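Local coordinates for protein glycerate kinase, putative (Thermotoga maritima, PDB 2B8N) that phosphorylates D-glycerate to 2-phosphoglycerate at the expense of ATP, using magnesium, in the breakdown of serine by way of 3-hydroxypyruvate, at residues G261-A270 against T418-G426; G278-D289 against L313-E324. One frame throughout, in Å; residues are numbered along the deposited sequence.

Interaction 1. Residues G261-A270 against T418-G426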
loop_
_atom_site.group_PDB
_atom_site.type_symbol
_atom_site.label_atom_id
_atom_site.label_comp_id
_atom_site.label_asym_id
_atom_site.label_seq_id
_atom_site.Cartn_x
_atom_site.Cartn_y
_atom_site.Cartn_z
ATOM N N GLY A 261 -3.841 1.307 9.190
ATOM C CA GLY A 261 -2.589 1.830 8.681
ATOM C C GLY A 261 -2.768 2.510 7.354
ATOM O O GLY A 261 -3.535 2.079 6.523
ATOM N N ASN A 262 -2.036 3.587 7.164
ATOM C CA ASN A 262 -2.004 4.291 5.876
ATOM C C ASN A 262 -0.881 5.304 5.918
ATOM O O ASN A 262 -0.241 5.470 6.940
ATOM C CB ASN A 262 -3.330 4.995 5.632
ATOM C CG ASN A 262 -3.627 6.026 6.689
ATOM O OD1 ASN A 262 -2.757 6.358 7.514
ATOM N ND2 ASN A 262 -4.846 6.555 6.672
ATOM N N VAL A 263 -0.651 6.023 4.839
ATOM C CA VAL A 263 0.492 6.959 4.812
ATOM C C VAL A 263 0.348 8.138 5.822
ATOM O O VAL A 263 1.342 8.704 6.320
ATOM C CB VAL A 263 0.772 7.443 3.367
ATOM C CG1 VAL A 263 -0.237 8.481 2.937
ATOM C CG2 VAL A 263 2.191 7.952 3.226
ATOM N N GLN A 264 -0.888 8.485 6.169
ATOM C CA GLN A 264 -1.107 9.545 7.157
ATOM C C GLN A 264 -0.574 9.149 8.534
ATOM O O GLN A 264 0.093 9.967 9.193
ATOM C CB GLN A 264 -2.580 9.884 7.288
ATOM C CG GLN A 264 -3.233 10.445 6.047
ATOM C CD GLN A 264 -4.628 10.943 6.354
ATOM O OE1 GLN A 264 -4.916 11.342 7.486
ATOM N NE2 GLN A 264 -5.511 10.905 5.360
ATOM N N LYS A 265 -0.844 7.908 8.963
ATOM C CA LYS A 265 -0.403 7.452 10.291
ATOM C C LYS A 265 1.118 7.549 10.385
ATOM O O LYS A 265 1.659 7.926 11.425
ATOM C CB LYS A 265 -0.908 6.034 10.588
ATOM C CG LYS A 265 -0.648 5.533 12.014
ATOM N N VAL A 266 1.788 7.253 9.275
ATOM C CA VAL A 266 3.237 7.191 9.229
ATOM C C VAL A 266 3.819 8.576 9.242
ATOM O O VAL A 266 4.843 8.804 9.856
ATOM C CB VAL A 266 3.694 6.405 7.998
ATOM C CG1 VAL A 266 5.186 6.444 7.843
ATOM C CG2 VAL A 266 3.265 4.973 8.145
ATOM N N CYS A 267 3.161 9.503 8.573
ATOM C CA CYS A 267 3.583 10.895 8.636
ATOM C C CYS A 267 3.374 11.513 10.001
ATOM O O CYS A 267 4.206 12.306 10.448
ATOM C CB CYS A 267 2.820 11.694 7.610
ATOM S SG CYS A 267 3.529 11.426 6.027
ATOM N N ASP A 268 2.260 11.156 10.647
ATOM C CA ASP A 268 1.948 11.644 11.997
ATOM C C ASP A 268 2.980 11.187 12.992
ATOM O O ASP A 268 3.353 11.960 13.864
ATOM C CB ASP A 268 0.547 11.204 12.495
ATOM C CG ASP A 268 -0.574 12.120 12.017
ATOM O OD1 ASP A 268 -0.287 13.207 11.486
ATOM O OD2 ASP A 268 -1.753 11.757 12.171
ATOM N N GLU A 269 3.419 9.935 12.874
ATOM C CA GLU A 269 4.396 9.384 13.801
ATOM C C GLU A 269 5.752 10.047 13.594
ATOM O O GLU A 269 6.447 10.357 14.565
ATOM C CB GLU A 269 4.520 7.874 13.649
ATOM C CG GLU A 269 5.357 7.202 14.750
ATOM C CD GLU A 269 4.652 7.160 16.091
ATOM O OE1 GLU A 269 3.596 7.822 16.216
ATOM O OE2 GLU A 269 5.152 6.480 17.031
ATOM N N ALA A 270 6.133 10.280 12.347
ATOM C CA ALA A 270 7.397 10.962 12.088
ATOM C C ALA A 270 7.332 12.362 12.654
ATOM O O ALA A 270 8.295 12.808 13.271
ATOM C CB ALA A 270 7.700 11.003 10.642
ATOM N N THR A 418 4.977 -4.506 5.723
ATOM C CA THR A 418 3.850 -3.616 5.489
ATOM C C THR A 418 4.036 -2.800 4.192
ATOM O O THR A 418 5.100 -2.805 3.583
ATOM C CB THR A 418 3.582 -2.711 6.724
ATOM O OG1 THR A 418 2.445 -1.887 6.480
ATOM C CG2 THR A 418 4.765 -1.834 7.065
ATOM N N ASN A 419 2.976 -2.140 3.747
ATOM C CA ASN A 419 3.072 -1.205 2.647
ATOM C C ASN A 419 1.993 -0.131 2.733
ATOM O O ASN A 419 0.806 -0.417 2.566
ATOM C CB ASN A 419 2.981 -1.935 1.310
ATOM C CG ASN A 419 3.193 -1.003 0.122
ATOM O OD1 ASN A 419 3.869 0.041 0.226
ATOM N ND2 ASN A 419 2.624 -1.371 -1.014
ATOM N N VAL A 420 2.411 1.094 3.027
ATOM C CA VAL A 420 1.504 2.231 2.981
ATOM C C VAL A 420 2.133 3.349 2.177
ATOM O O VAL A 420 2.000 4.510 2.520
ATOM C CB VAL A 420 1.101 2.740 4.389
ATOM C CG1 VAL A 420 0.460 1.633 5.187
ATOM C CG2 VAL A 420 2.305 3.327 5.141
ATOM N N ASN A 421 2.797 2.970 1.085
ATOM C CA ASN A 421 3.431 3.891 0.139
ATOM C C ASN A 421 4.684 4.587 0.727
ATOM O O ASN A 421 5.479 3.933 1.387
ATOM C CB ASN A 421 2.380 4.834 -0.475
ATOM C CG ASN A 421 1.311 4.071 -1.259
ATOM O OD1 ASN A 421 0.099 4.168 -0.973
ATOM N ND2 ASN A 421 1.765 3.299 -2.256
ATOM N N ASP A 422 4.871 5.886 0.485
ATOM C CA ASP A 422 6.187 6.520 0.662
ATOM C C ASP A 422 6.222 7.538 1.822
ATOM O O ASP A 422 5.265 8.292 2.034
ATOM C CB ASP A 422 6.622 7.171 -0.675
ATOM C CG ASP A 422 6.697 6.157 -1.836
ATOM O OD1 ASP A 422 6.799 4.937 -1.562
ATOM O OD2 ASP A 422 6.677 6.566 -3.023
ATOM N N LEU A 423 7.322 7.537 2.565
ATOM C CA LEU A 423 7.610 8.588 3.550
ATOM C C LEU A 423 8.894 9.331 3.137
ATOM O O LEU A 423 9.906 8.690 2.848
ATOM C CB LEU A 423 7.786 7.985 4.958
ATOM C CG LEU A 423 8.247 8.935 6.072
ATOM C CD1 LEU A 423 7.250 10.062 6.225
ATOM C CD2 LEU A 423 8.451 8.229 7.383
ATOM N N ILE A 424 8.834 10.663 3.104
ATOM C CA ILE A 424 10.004 11.481 2.869
ATOM C C ILE A 424 10.161 12.450 4.025
ATOM O O ILE A 424 9.201 13.074 4.434
ATOM C CB ILE A 424 9.904 12.313 1.592
ATOM C CG1 ILE A 424 9.725 11.419 0.357
ATOM C CG2 ILE A 424 11.177 13.186 1.444
ATOM C CD1 ILE A 424 8.296 11.166 -0.037
ATOM N N ILE A 425 11.385 12.582 4.526
ATOM C CA ILE A 425 11.707 13.487 5.631
ATOM C C ILE A 425 12.928 14.371 5.264
ATOM O O ILE A 425 13.957 13.874 4.783
ATOM C CB ILE A 425 12.023 12.688 6.886
ATOM C CG1 ILE A 425 10.784 11.910 7.330
ATOM C CG2 ILE A 425 12.476 13.592 8.017
ATOM N N GLY A 426 12.801 15.669 5.488
ATOM C CA GLY A 426 13.894 16.593 5.278
ATOM C C GLY A 426 14.226 17.362 6.557
ATOM O O GLY A 426 13.352 17.982 7.146
HETATM O O HOH W 1 -1.539 4.729 2.010
#

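Interaction 2. Residues G278-D289 against L313-E324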
loop_
_atom_site.group_PDB
_atom_site.type_symbol
_atom_site.label_atom_id
_atom_site.label_comp_id
_atom_site.label_asym_id
_atom_site.label_seq_id
_atom_site.Cartn_x
_atom_site.Cartn_y
_atom_site.Cartn_z
ATOM N N GLY A 278 13.451 17.557 19.426
ATOM C CA GLY A 278 13.792 18.985 19.426
ATOM C C GLY A 278 13.588 19.721 18.111
ATOM O O GLY A 278 14.043 20.853 17.960
ATOM N N PHE A 279 12.887 19.108 17.160
ATOM C CA PHE A 279 12.665 19.730 15.849
ATOM C C PHE A 279 11.341 20.458 15.763
ATOM O O PHE A 279 10.333 19.973 16.258
ATOM C CB PHE A 279 12.702 18.690 14.721
ATOM C CG PHE A 279 14.081 18.218 14.392
ATOM C CD1 PHE A 279 14.956 19.049 13.698
ATOM C CD2 PHE A 279 14.517 16.965 14.796
ATOM C CE1 PHE A 279 16.253 18.638 13.410
ATOM C CE2 PHE A 279 15.822 16.540 14.524
ATOM C CZ PHE A 279 16.691 17.375 13.832
ATOM N N ASN A 280 11.344 21.618 15.127
ATOM C CA ASN A 280 10.112 22.220 14.689
ATOM C C ASN A 280 9.670 21.361 13.498
ATOM O O ASN A 280 10.366 21.332 12.479
ATOM C CB ASN A 280 10.326 23.677 14.245
ATOM C CG ASN A 280 10.862 24.570 15.355
ATOM O OD1 ASN A 280 10.387 24.535 16.507
ATOM N ND2 ASN A 280 11.854 25.388 15.009
ATOM N N ALA A 281 8.546 20.659 13.629
ATOM C CA ALA A 281 8.141 19.677 12.634
ATOM C C ALA A 281 6.759 19.954 12.096
ATOM O O ALA A 281 5.844 20.287 12.869
ATOM C CB ALA A 281 8.175 18.286 13.217
ATOM N N GLU A 282 6.608 19.818 10.771
ATOM C CA GLU A 282 5.276 19.839 10.135
ATOM C C GLU A 282 5.185 18.894 8.928
ATOM O O GLU A 282 6.198 18.584 8.269
ATOM C CB GLU A 282 4.836 21.277 9.757
ATOM C CG GLU A 282 3.383 21.415 9.334
ATOM C CD GLU A 282 2.354 20.960 10.392
ATOM O OE1 GLU A 282 2.239 19.745 10.698
ATOM O OE2 GLU A 282 1.625 21.834 10.909
ATOM N N ILE A 283 3.960 18.444 8.675
ATOM C CA ILE A 283 3.599 17.673 7.514
ATOM C C ILE A 283 3.149 18.607 6.421
ATOM O O ILE A 283 2.129 19.295 6.568
ATOM C CB ILE A 283 2.426 16.728 7.839
ATOM C CG1 ILE A 283 2.864 15.682 8.870
ATOM C CG2 ILE A 283 1.927 16.041 6.564
ATOM C CD1 ILE A 283 1.719 14.857 9.460
ATOM N N ILE A 284 3.868 18.615 5.305
ATOM C CA ILE A 284 3.536 19.487 4.161
ATOM C C ILE A 284 2.452 18.888 3.270
ATOM O O ILE A 284 1.565 19.592 2.780
ATOM C CB ILE A 284 4.754 19.765 3.320
ATOM C CG1 ILE A 284 5.850 20.416 4.174
ATOM C CG2 ILE A 284 4.394 20.665 2.159
ATOM C CD1 ILE A 284 5.398 21.674 4.898
ATOM N N THR A 285 2.526 17.587 3.038
ATOM C CA THR A 285 1.426 16.895 2.381
ATOM C C THR A 285 1.548 15.410 2.563
ATOM O O THR A 285 2.662 14.904 2.719
ATOM C CB THR A 285 1.383 17.199 0.864
ATOM O OG1 THR A 285 0.218 16.582 0.286
ATOM C CG2 THR A 285 2.672 16.698 0.179
ATOM N N THR A 286 0.390 14.732 2.545
ATOM C CA THR A 286 0.314 13.269 2.572
ATOM C C THR A 286 -0.323 12.724 1.270
ATOM O O THR A 286 -0.600 11.517 1.172
ATOM C CB THR A 286 -0.495 12.749 3.790
ATOM O OG1 THR A 286 -1.862 13.141 3.673
ATOM C CG2 THR A 286 0.052 13.280 5.096
ATOM N N SER A 287 -0.538 13.599 0.283
ATOM C CA SER A 287 -1.105 13.202 -1.011
ATOM C C SER A 287 -0.147 13.426 -2.201
ATOM O O SER A 287 -0.579 13.702 -3.323
ATOM C CB SER A 287 -2.427 13.919 -1.245
ATOM O OG SER A 287 -2.285 15.310 -1.035
ATOM N N LEU A 288 1.146 13.233 -1.969
ATOM C CA LEU A 288 2.159 13.429 -3.012
ATOM C C LEU A 288 1.997 12.387 -4.114
ATOM O O LEU A 288 1.910 11.193 -3.839
ATOM C CB LEU A 288 3.541 13.322 -2.390
ATOM C CG LEU A 288 4.671 14.133 -2.990
ATOM C CD1 LEU A 288 4.407 15.633 -2.981
ATOM C CD2 LEU A 288 5.907 13.807 -2.167
ATOM N N ASP A 289 1.918 12.835 -5.363
ATOM C CA ASP A 289 1.744 11.901 -6.491
ATOM C C ASP A 289 2.385 12.293 -7.833
ATOM O O ASP A 289 2.097 11.679 -8.846
ATOM C CB ASP A 289 0.255 11.698 -6.719
ATOM C CG ASP A 289 -0.422 12.935 -7.249
ATOM O OD1 ASP A 289 0.237 13.982 -7.455
ATOM O OD2 ASP A 289 -1.643 12.854 -7.457
ATOM N N LEU A 313 9.297 26.687 8.169
ATOM C CA LEU A 313 9.649 26.305 9.552
ATOM C C LEU A 313 10.995 26.920 9.930
ATOM O O LEU A 313 11.848 27.137 9.064
ATOM C CB LEU A 313 9.769 24.791 9.716
ATOM C CG LEU A 313 8.562 23.871 9.562
ATOM C CD1 LEU A 313 9.042 22.441 9.326
ATOM C CD2 LEU A 313 7.663 23.917 10.750
ATOM N N LYS A 314 11.177 27.183 11.223
ATOM C CA LYS A 314 12.420 27.715 11.736
ATOM C C LYS A 314 13.317 26.545 12.085
ATOM O O LYS A 314 12.846 25.492 12.539
ATOM C CB LYS A 314 12.186 28.553 12.989
ATOM C CG LYS A 314 11.182 29.658 12.811
ATOM C CD LYS A 314 11.170 30.643 13.982
ATOM C CE LYS A 314 10.706 30.025 15.338
ATOM N NZ LYS A 314 9.601 28.994 15.286
ATOM N N LYS A 315 14.616 26.742 11.886
ATOM C CA LYS A 315 15.620 25.755 12.259
ATOM C C LYS A 315 15.689 25.627 13.785
ATOM O O LYS A 315 15.665 26.619 14.490
ATOM C CB LYS A 315 17.009 26.164 11.753
ATOM C CG LYS A 315 17.193 26.354 10.242
ATOM C CD LYS A 315 18.585 26.953 9.979
ATOM C CE LYS A 315 18.517 28.202 9.135
ATOM N NZ LYS A 315 17.735 29.299 9.762
ATOM N N PRO A 316 15.818 24.403 14.305
ATOM C CA PRO A 316 15.988 23.132 13.597
ATOM C C PRO A 316 14.659 22.614 13.095
ATOM O O PRO A 316 13.712 22.519 13.866
ATOM C CB PRO A 316 16.564 22.206 14.682
ATOM C CG PRO A 316 16.542 22.965 15.940
ATOM C CD PRO A 316 15.765 24.206 15.756
ATOM N N ALA A 317 14.575 22.283 11.814
ATOM C CA ALA A 317 13.270 21.974 11.192
ATOM C C ALA A 317 13.241 20.566 10.649
ATOM O O ALA A 317 14.279 20.036 10.262
ATOM C CB ALA A 317 12.918 22.990 10.075
ATOM N N ALA A 318 12.041 19.989 10.646
ATOM C CA ALA A 318 11.770 18.701 10.047
ATOM C C ALA A 318 10.512 18.809 9.184
ATOM O O ALA A 318 9.411 18.977 9.709
ATOM C CB ALA A 318 11.598 17.634 11.105
ATOM N N LEU A 319 10.700 18.729 7.860
ATOM C CA LEU A 319 9.611 18.765 6.896
ATOM C C LEU A 319 9.232 17.337 6.561
ATOM O O LEU A 319 10.101 16.560 6.182
ATOM C CB LEU A 319 10.081 19.466 5.622
ATOM C CG LEU A 319 10.568 20.911 5.731
ATOM C CD1 LEU A 319 11.221 21.271 4.455
ATOM C CD2 LEU A 319 9.424 21.869 6.008
ATOM N N ILE A 320 7.942 16.997 6.658
ATOM C CA ILE A 320 7.484 15.608 6.391
ATOM C C ILE A 320 6.570 15.502 5.155
ATOM O O ILE A 320 5.590 16.251 5.009
ATOM C CB ILE A 320 6.762 14.975 7.637
ATOM C CG1 ILE A 320 7.733 14.816 8.822
ATOM C CG2 ILE A 320 6.123 13.588 7.288
ATOM C CD1 ILE A 320 7.490 15.769 9.924
ATOM N N PHE A 321 6.895 14.544 4.280
ATOM C CA PHE A 321 6.109 14.265 3.063
ATOM C C PHE A 321 5.758 12.777 2.920
ATOM O O PHE A 321 6.553 11.881 3.227
ATOM C CB PHE A 321 6.867 14.725 1.818
ATOM C CG PHE A 321 7.426 16.131 1.918
ATOM C CD1 PHE A 321 8.620 16.366 2.548
ATOM C CD2 PHE A 321 6.760 17.209 1.344
ATOM C CE1 PHE A 321 9.153 17.655 2.616
ATOM C CE2 PHE A 321 7.282 18.506 1.429
ATOM C CZ PHE A 321 8.470 18.726 2.062
ATOM N N GLY A 322 4.536 12.531 2.461
ATOM C CA GLY A 322 4.059 11.183 2.194
ATOM C C GLY A 322 3.288 11.158 0.893
ATOM O O GLY A 322 2.694 12.157 0.508
ATOM N N GLY A 323 3.304 10.014 0.226
ATOM C CA GLY A 323 2.508 9.823 -0.972
ATOM C C GLY A 323 2.974 8.665 -1.810
ATOM O O GLY A 323 3.534 7.697 -1.301
ATOM N N GLU A 324 2.754 8.762 -3.110
ATOM C CA GLU A 324 3.209 7.723 -4.041
ATOM C C GLU A 324 3.602 8.365 -5.391
ATOM O O GLU A 324 2.762 8.569 -6.273
ATOM C CB GLU A 324 2.104 6.667 -4.193
ATOM C CG GLU A 324 2.460 5.463 -5.017
ATOM C CD GLU A 324 1.236 4.597 -5.375
ATOM O OE1 GLU A 324 0.132 5.145 -5.638
ATOM O OE2 GLU A 324 1.388 3.361 -5.417
#

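Interaction 1. Residues G261-A270 against T418-G426
Val420 sits under the first turn of helix 263-276, its CB 3.6 Å from Asn262 C, and opens an alpha/beta layer in which this helix lies on the mixed sheet to which strand 422-428 belongs. Over the short segments, helix and strand run the same way, 24° apart. CG1 of Val420 turns to the Asn262 backbone, while its CG2 meets Val266 CG2 at 3.6 Å. With an alanine in its place, Val266 CG2 would probably lose this neighbour and a gap would be likely to open beneath the helix start. That start is capped by Asn262 OD1, which accepts from Lys265 N nearly in line with its own C=O; Asn262 ND2 is held by Asp205. At Asn421 the link is by solvent: one water accepts from Val263 N and donates weakly to Asn421 OD1. The Asp422 side chain starts off away from the helix, and its carboxylate binds Arg337 and Asn338; the backbone O of Asp422 lies 3.3 Å from Val263 CG2. Leu423 then packs against Val266, Cys267 and Ala270. Its CG is anti to the backbone N (chi1 173°), which carries the two methyls up to the helix. CD1 lies 4.0 Å from Cys267 SG; CD2 packs on Val266 CG1 at 3.7 Å and also reaches Ala270 CB at 4.3 Å.

Interaction 2. Residues G278-D289 against L313-E324
With chi1 at -60°, Asn280 swings its amide back beside its own backbone N, and the ND2 end arrives over Lys314 O; Phe321, with CG likewise anti to its carbonyl carbon (chi1 -48°), brings CE2 to 3.4 Å from Ile284 CB, the two side chains lying side by side. Both belong to a beta-alpha-beta crossover: strand 280-285 at the sheet edge, helix 292-309 as the connection, and strand 317-323 returning parallel beside it. The Asn280 ND2 bond to Lys314 O is 2.7 Å long and nearly straight, 175° at the hydrogen; the oxygen lies in the amide plane, yet the donor stands above the plane of the Lys314 carbonyl. Next to it, Asn280 N donates to the O of Pro316, a residue that follows a cis peptide bond. The regular ladder alternates onward: Ala318 N to Asn280 O, Glu282 N to Ala318 O, Ile320 N to Glu282 O, Ile284 N to Ile320 O. From there the edge chain spends two extra residues. Gly322 N donates to Thr285 O rather than to Ile284 O, one residue late, and after the corner at Thr286 Leu288 N reaches Gly322 O (3.1 Å) one more residue late. Helix 263-276 covers the face with Ala281, Ile283 and Ile320, where the Ile283 and Ile320 side chains cross, Ile283 CG1 lying 4.1 Å from Ile320 CB; helix 292-309 lies over Leu319 and Phe321. At the far end of the pairing, Glu324 N donates to Leu288 O at 2.7 Å.

Both interactions involve the same mixed sheet, in which strands 422-428 and 317-323 are neighbours: Ile424 N lies 2.6 Å from Phe321 O, a probable hydrogen bond. Interaction 1 is buried and joins layers, helix against strand, by methyl and sulfur contacts with one bridging water. Interaction 2 lies within a layer, pairs the strand that is outermost within this chain through backbone hydrogen bonds, and is partly exposed along that edge. Helix 263-276 serves both, since it leads directly into strand 280-285 and Cys267 also touches Ile283 and Ile320. In sequence, 278-289 and 313-324 are nested inside the long loop closed by 261-270 and 418-426.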